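PDB 1ZA0: possible acyl-[acyl-carrier protein] desaturase DESA2 (acyl-[acp] desaturase) (stearoyl-acp desaturase) from Mycobacterium tuberculosis, which may introduce double bonds into acyl chains carried on acyl carrier protein, as a di-iron desaturase of mycobacterial fatty acid biosynthesis. Local coordinates for residues Pro176-Ala179 / Gly180-Arg184. Residues are numbered along the deposited sequence; the frame is centred on the assembly and turned at random. Where two conformers were deposited one is given.
Sequences PILA and GLIDR
Pro176 and Gly180 are joined by an i to i+4 bond in the opening turn of helix 176-206, an alpha helix in the four-helix bundle of this ferritin-like desaturase. Proline suits a first turn because its ring nitrogen, which has no hydrogen, need not donate there; its carbonyl O accepts from Gly180 N at 3.0 Å. Glu175, just before it, takes up the amides of Ile177 and Leu178 with its carboxylate. Ile177 O takes Leu181 N in its carbonyl plane at 3.1 Å; though exposed, the Ile177 side chain finds an apolar neighbour in Tyr117 of helix 95-121. Leu178 faces the interior: with CG anti to the backbone N (chi1 -173°), it lies side by side with Ile182, CD1 approaching Ile182 CG1 at 4.1 Å, while Leu178 CD1 and Leu181 CD1 are 4.4 Å apart. These branched apolar chains suit the bundle core; Leu181 meets Ala113, and Ile182, about 12 Å from the bound manganese, packs on Leu169 of helix 148-172. Ala179 and Gly180 lie on a partly exposed flank that needs no bulky apolar chain. There Asp183 OD2 forms a salt bridge with Arg187. Asp183 N donates to Ala179 O at 3.0 Å, and Asp183 CB sits 3.3 Å from Ala179 O.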
loop_
_atom_site.group_PDB
_atom_site.type_symbol
_atom_site.label_atom_id
_atom_site.label_comp_id
_atom_site.label_asym_id
_atom_site.label_seq_id
_atom_site.Cartn_x
_atom_site.Cartn_y
_atom_site.Cartn_z
ATOM N N PRO A 176 -12.712 -12.896 -10.324
ATOM C CA PRO A 176 -11.389 -13.073 -10.908
ATOM C C PRO A 176 -10.687 -11.817 -11.499
ATOM O O PRO A 176 -9.490 -11.770 -11.349
ATOM C CB PRO A 176 -11.648 -14.071 -12.013
ATOM C CG PRO A 176 -13.147 -13.745 -12.434
ATOM C CD PRO A 176 -13.746 -13.705 -11.057
ATOM N N ILE A 177 -11.394 -10.920 -12.192
ATOM C CA ILE A 177 -10.827 -9.647 -12.648
ATOM C C ILE A 177 -10.240 -8.871 -11.492
ATOM O O ILE A 177 -9.059 -8.583 -11.511
ATOM C CB ILE A 177 -11.865 -8.794 -13.385
ATOM C CG1 ILE A 177 -12.497 -9.573 -14.552
ATOM C CG2 ILE A 177 -11.190 -7.532 -13.953
ATOM C CD1 ILE A 177 -11.509 -10.303 -15.317
ATOM N N LEU A 178 -11.029 -8.621 -10.450
ATOM C CA LEU A 178 -10.573 -7.906 -9.268
ATOM C C LEU A 178 -9.479 -8.610 -8.493
ATOM O O LEU A 178 -8.523 -7.953 -7.990
ATOM C CB LEU A 178 -11.697 -7.497 -8.364
ATOM C CG LEU A 178 -11.324 -6.571 -7.160
ATOM C CD1 LEU A 178 -10.850 -5.162 -7.472
ATOM C CD2 LEU A 178 -12.463 -6.409 -6.146
ATOM N N ALA A 179 -9.573 -9.935 -8.446
ATOM C CA ALA A 179 -8.566 -10.725 -7.791
ATOM C C ALA A 179 -7.225 -10.512 -8.513
ATOM O O ALA A 179 -6.224 -10.336 -7.868
ATOM C CB ALA A 179 -8.947 -12.201 -7.747
ATOM N N GLY A 180 -7.231 -10.545 -9.831
ATOM C CA GLY A 180 -6.085 -10.259 -10.663
ATOM C C GLY A 180 -5.462 -8.890 -10.440
ATOM O O GLY A 180 -4.238 -8.745 -10.323
ATOM N N LEU A 181 -6.322 -7.906 -10.342
ATOM C CA LEU A 181 -5.921 -6.514 -10.113
ATOM C C LEU A 181 -5.228 -6.351 -8.767
ATOM O O LEU A 181 -4.115 -5.785 -8.670
ATOM C CB LEU A 181 -7.167 -5.627 -10.181
ATOM C CG LEU A 181 -6.947 -4.095 -10.183
ATOM C CD1 LEU A 181 -8.277 -3.460 -10.589
ATOM C CD2 LEU A 181 -6.592 -3.588 -8.856
ATOM N N ILE A 182 -5.882 -6.830 -7.698
ATOM C CA ILE A 182 -5.320 -6.722 -6.389
ATOM C C ILE A 182 -4.015 -7.541 -6.250
ATOM O O ILE A 182 -3.087 -7.110 -5.573
ATOM C CB ILE A 182 -6.301 -7.083 -5.257
ATOM C CG1 ILE A 182 -7.580 -6.208 -5.315
ATOM C CG2 ILE A 182 -5.631 -6.883 -3.919
ATOM C CD1 ILE A 182 -7.331 -4.646 -5.129
ATOM N N ASP A 183 -3.972 -8.706 -6.859
ATOM C CA ASP A 183 -2.734 -9.480 -6.870
ATOM C C ASP A 183 -1.582 -8.704 -7.576
ATOM O O ASP A 183 -0.449 -8.770 -7.108
ATOM C CB ASP A 183 -3.013 -10.778 -7.595
ATOM C CG ASP A 183 -1.800 -11.590 -7.833
ATOM O OD1 ASP A 183 -1.360 -12.276 -6.876
ATOM O OD2 ASP A 183 -1.275 -11.621 -8.945
ATOM N N ARG A 184 -1.851 -8.016 -8.695
ATOM C CA ARG A 184 -0.811 -7.169 -9.337
ATOM C C ARG A 184 -0.305 -6.108 -8.368
ATOM O O ARG A 184 0.914 -5.900 -8.251
ATOM C CB ARG A 184 -1.267 -6.514 -10.659
ATOM C CG ARG A 184 -1.328 -7.413 -11.880
ATOM C CD ARG A 184 0.029 -7.942 -12.465
ATOM N NE ARG A 184 -0.200 -8.519 -13.801
ATOM C CZ ARG A 184 0.688 -8.640 -14.800
ATOM N NH1 ARG A 184 0.288 -9.178 -15.950
ATOM N NH2 ARG A 184 1.952 -8.250 -14.669
#